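Side-chain contacts in activated BY transcription factor SSRB (Salmonella enterica, PDB 2WNW), which belongs to glycosyl hydrolase family 30, is also known as SrfJ, and combines a TIM-barrel domain with a beta-sandwich domain: residues V58-N61 and S62-E65; S24-Q27 and R28-E32. One frame throughout, in Å; residues are numbered along the deposited sequence.

Contact 1 (V58-N61 and S62-E65); sequences VVFN and SMSE
The first torsions of Phe60 and Met63 bring their side chains together. Phe60 turns CG away from its backbone N (chi1 171°), and Met63 places CG opposite its own carbonyl carbon (chi1 -55°). The methionine chain then runs on extended through chi2. This brings SD to the CD1 corner of the ring, with Met63 SD 3.9 Å from Phe60 CD1. The bend at chi3 turns only the CE methyl. The two side chains cross at about a right angle. The sulfur lies 5.0 Å from the centroid of the Phe60 ring, on a line 60° off the ring normal, so its approach is oblique. Met63 CG also passes 3.5 Å from Val59 O.

The chain just after helix 54-61 is held by carbonyls of residues 58 to 60. Met63 N donates to Phe60 O at 3.0 Å in a fairly straight bond, but from well above the carbonyl plane. Ser62 N makes two weak bonds, to Val58 O and to Val59 O. The hydroxyl of Ser62 adds a short bond, with OG 2.6 Å from Val59 O and somewhat tilted from that carbonyl's plane. Val59 O accepts the hydroxyl of Ser62 and, weakly, its amide.

Leu334 touches Val59, Phe60 and Met63, while Lys68 of helix 65-76 packs against Phe60 and Met63. A little further along, Ser64 is the N-cap of helix 65-76. The arrangement is a tight helix-to-helix connection within the TIM-barrel domain, in which a Met-aromatic contact accompanies the last turn of helix 54-61.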
loop_
_atom_site.group_PDB
_atom_site.type_symbol
_atom_site.label_atom_id
_atom_site.label_comp_id
_atom_site.label_asym_id
_atom_site.label_seq_id
_atom_site.Cartn_x
_atom_site.Cartn_y
_atom_site.Cartn_z
ATOM N N VAL A 58 13.341 9.303 -35.933
ATOM C CA VAL A 58 13.659 10.432 -36.802
ATOM C C VAL A 58 14.600 11.399 -36.083
ATOM O O VAL A 58 15.525 11.946 -36.686
ATOM C CB VAL A 58 12.366 11.166 -37.241
ATOM C CG1 VAL A 58 12.700 12.524 -37.841
ATOM C CG2 VAL A 58 11.621 10.311 -38.266
ATOM N N VAL A 59 14.370 11.600 -34.790
ATOM C CA VAL A 59 15.224 12.486 -34.007
ATOM C C VAL A 59 16.609 11.858 -33.891
ATOM O O VAL A 59 17.626 12.542 -34.026
ATOM C CB VAL A 59 14.636 12.716 -32.597
ATOM C CG1 VAL A 59 15.609 13.517 -31.737
ATOM C CG2 VAL A 59 13.309 13.450 -32.719
ATOM N N PHE A 60 16.643 10.551 -33.653
ATOM C CA PHE A 60 17.906 9.829 -33.538
ATOM C C PHE A 60 18.702 9.938 -34.841
ATOM O O PHE A 60 19.906 10.192 -34.827
ATOM C CB PHE A 60 17.651 8.351 -33.243
ATOM C CG PHE A 60 18.888 7.496 -33.319
ATOM C CD1 PHE A 60 19.855 7.559 -32.324
ATOM C CD2 PHE A 60 19.089 6.634 -34.394
ATOM C CE1 PHE A 60 21.006 6.776 -32.392
ATOM C CE2 PHE A 60 20.240 5.844 -34.475
ATOM C CZ PHE A 60 21.198 5.915 -33.472
ATOM N N ASN A 61 18.022 9.729 -35.964
ATOM C CA ASN A 61 18.674 9.799 -37.266
ATOM C C ASN A 61 19.269 11.184 -37.543
ATOM O O ASN A 61 20.222 11.307 -38.309
ATOM C CB ASN A 61 17.687 9.443 -38.385
ATOM C CG ASN A 61 17.290 7.973 -38.386
ATOM O OD1 ASN A 61 17.930 7.136 -37.747
ATOM N ND2 ASN A 61 16.237 7.651 -39.130
ATOM N N SER A 62 18.714 12.219 -36.917
ATOM C CA SER A 62 19.196 13.581 -37.131
ATOM C C SER A 62 20.418 13.937 -36.290
ATOM O O SER A 62 20.983 15.020 -36.443
ATOM C CB SER A 62 18.080 14.589 -36.844
ATOM O OG SER A 62 17.871 14.735 -35.449
ATOM N N MET A 63 20.828 13.034 -35.403
ATOM C CA MET A 63 21.986 13.284 -34.543
ATOM C C MET A 63 23.295 13.047 -35.283
ATOM O O MET A 63 23.360 12.230 -36.208
ATOM C CB MET A 63 21.974 12.358 -33.324
ATOM C CG MET A 63 20.722 12.394 -32.473
ATOM S SD MET A 63 20.834 11.141 -31.180
ATOM C CE MET A 63 20.095 12.028 -29.811
ATOM N N SER A 64 24.338 13.757 -34.866
ATOM C CA SER A 64 25.653 13.582 -35.464
ATOM C C SER A 64 26.074 12.180 -35.048
ATOM O O SER A 64 25.504 11.614 -34.115
ATOM C CB SER A 64 26.640 14.604 -34.902
ATOM O OG SER A 64 26.880 14.374 -33.525
ATOM N N GLU A 65 27.065 11.610 -35.723
ATOM C CA GLU A 65 27.494 10.266 -35.368
ATOM C C GLU A 65 28.043 10.229 -33.945
ATOM O O GLU A 65 27.900 9.226 -33.240
ATOM C CB GLU A 65 28.544 9.759 -36.358
ATOM C CG GLU A 65 28.326 8.304 -36.745
ATOM C CD GLU A 65 26.968 8.068 -37.396
ATOM O OE1 GLU A 65 26.587 6.893 -37.572
ATOM O OE2 GLU A 65 26.281 9.053 -37.741
#

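Contact 2 (S24-Q27 and R28-E32); sequences SHRQ and RDCSE
Arg26 NH2 reaches across to the backbone of Asp29, beside an Asx turn in the loop between strands 17-25 and 33-37. Arg26 NH2 donates to Asp29 O at 3.0 Å in a bent bond. The oxygen lies at the edge of the guanidinium, 5° out of its plane, while the donor sits above the carbonyl plane. Cys30 SG comes obliquely to the same nitrogen, 3.3 Å from Arg26 NH2.

A second carbonyl steadies the guanidinium. Arg26 NE donates to Gln27 O at 2.8 Å, and NH2 adds a weak bond to that oxygen. Chi1 of the arginine (76°) and its bend at chi3 turn the guanidinium back so that its edge faces the following peptides. Gln27 O and Asp29 O therefore hold one flat group by its edge.

Further out, Leu422 of strand 417-423 touches the Arg26 side chain. Asp29 OD2 also forms a salt bridge with Arg420 NH2, and Cys30 packs on Asp243 of the second subunit. The Asx turn itself is closed by Asp29 OD2. This oxygen takes Ser31 N at 2.9 Å from above the carboxylate plane, and its syn lone pair receives Ser31 OG at 2.5 Å.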
loop_
_atom_site.group_PDB
_atom_site.type_symbol
_atom_site.label_atom_id
_atom_site.label_comp_id
_atom_site.label_asym_id
_atom_site.label_seq_id
_atom_site.Cartn_x
_atom_site.Cartn_y
_atom_site.Cartn_z
ATOM N N SER A 24 26.168 -0.811 10.369
ATOM C CA SER A 24 26.661 -0.908 11.736
ATOM C C SER A 24 25.706 -1.838 12.468
ATOM O O SER A 24 24.613 -2.117 11.970
ATOM C CB SER A 24 26.644 0.464 12.411
ATOM O OG SER A 24 27.492 1.375 11.740
ATOM N N HIS A 25 26.114 -2.334 13.632
ATOM C CA HIS A 25 25.238 -3.204 14.407
ATOM C C HIS A 25 24.045 -2.321 14.750
ATOM O O HIS A 25 24.222 -1.160 15.116
ATOM C CB HIS A 25 25.924 -3.671 15.693
ATOM C CG HIS A 25 25.104 -4.635 16.494
ATOM N ND1 HIS A 25 24.837 -5.918 16.067
ATOM C CD2 HIS A 25 24.459 -4.491 17.677
ATOM C CE1 HIS A 25 24.064 -6.522 16.952
ATOM N NE2 HIS A 25 23.820 -5.678 17.937
ATOM N N ARG A 26 22.835 -2.855 14.632
ATOM C CA ARG A 26 21.645 -2.059 14.911
ATOM C C ARG A 26 21.536 -1.568 16.351
ATOM O O ARG A 26 22.045 -2.194 17.282
ATOM C CB ARG A 26 20.373 -2.838 14.565
ATOM C CG ARG A 26 20.000 -3.922 15.565
ATOM C CD ARG A 26 18.499 -4.203 15.517
ATOM N NE ARG A 26 17.725 -3.032 15.922
ATOM C CZ ARG A 26 16.406 -2.919 15.802
ATOM N NH1 ARG A 26 15.692 -3.910 15.287
ATOM N NH2 ARG A 26 15.798 -1.806 16.191
ATOM N N GLN A 27 20.868 -0.432 16.515
ATOM C CA GLN A 27 20.640 0.152 17.828
ATOM C C GLN A 27 19.326 -0.450 18.310
ATOM O O GLN A 27 18.501 -0.868 17.497
ATOM C CB GLN A 27 20.491 1.667 17.721
ATOM C CG GLN A 27 21.608 2.354 16.960
ATOM C CD GLN A 27 21.327 3.828 16.741
ATOM O OE1 GLN A 27 21.242 4.603 17.693
ATOM N NE2 GLN A 27 21.174 4.222 15.481
ATOM N N ARG A 28 19.132 -0.493 19.623
ATOM C CA ARG A 28 17.912 -1.053 20.188
ATOM C C ARG A 28 16.655 -0.292 19.770
ATOM O O ARG A 28 15.618 -0.901 19.510
ATOM C CB ARG A 28 18.006 -1.100 21.719
ATOM C CG ARG A 28 18.697 -2.349 22.262
ATOM C CD ARG A 28 18.644 -2.398 23.788
ATOM N NE ARG A 28 19.811 -1.781 24.413
ATOM C CZ ARG A 28 20.990 -2.383 24.551
ATOM N NH1 ARG A 28 21.162 -3.622 24.109
ATOM N NH2 ARG A 28 22.001 -1.745 25.132
ATOM N N ASP A 29 16.746 1.034 19.709
ATOM C CA ASP A 29 15.603 1.861 19.323
ATOM C C ASP A 29 15.024 1.392 17.994
ATOM O O ASP A 29 15.768 1.009 17.090
ATOM C CB ASP A 29 16.018 3.327 19.194
ATOM C CG ASP A 29 14.918 4.189 18.599
ATOM O OD1 ASP A 29 13.927 4.460 19.300
ATOM O OD2 ASP A 29 15.039 4.585 17.424
ATOM N N CYS A 30 13.699 1.435 17.874
ATOM C CA CYS A 30 13.026 1.001 16.650
ATOM C C CYS A 30 12.305 2.113 15.893
ATOM O O CYS A 30 11.407 1.839 15.097
ATOM C CB CYS A 30 12.022 -0.110 16.968
ATOM S SG CYS A 30 12.773 -1.658 17.525
ATOM N N SER A 31 12.693 3.362 16.124
ATOM C CA SER A 31 12.043 4.477 15.443
ATOM C C SER A 31 12.726 4.833 14.123
ATOM O O SER A 31 13.894 4.496 13.905
ATOM C CB SER A 31 12.026 5.709 16.349
ATOM O OG SER A 31 13.333 6.222 16.520
ATOM N N GLU A 32 11.980 5.514 13.253
ATOM C CA GLU A 32 12.467 5.962 11.947
ATOM C C GLU A 32 13.071 4.867 11.085
ATOM O O GLU A 32 14.044 5.094 10.361
ATOM C CB GLU A 32 13.489 7.091 12.125
ATOM C CG GLU A 32 12.880 8.376 12.654
ATOM C CD GLU A 32 13.888 9.506 12.778
ATOM O OE1 GLU A 32 13.459 10.641 13.060
ATOM O OE2 GLU A 32 15.101 9.265 12.599
#

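Overall arrangement
Contacts 1 and 2 lie in separate parts of the fold, with centres 53 Å apart and nearest atoms about 41 Å apart. They share no helix or strand. Contact 1 is partly buried in the TIM-barrel domain and connects two consecutive helices. Contact 2 is at the surface, much farther from the centre of the chain, and connects two strands of the mixed sheet. Their chemistry follows these places. Residues 58-65 combine apolar and sulfur-aromatic packing with backbone bonds at a helix end. Residues 24-32 rely on a charged side chain binding carbonyls and on an Asx turn. The second subunit touches contact 2 but not contact 1.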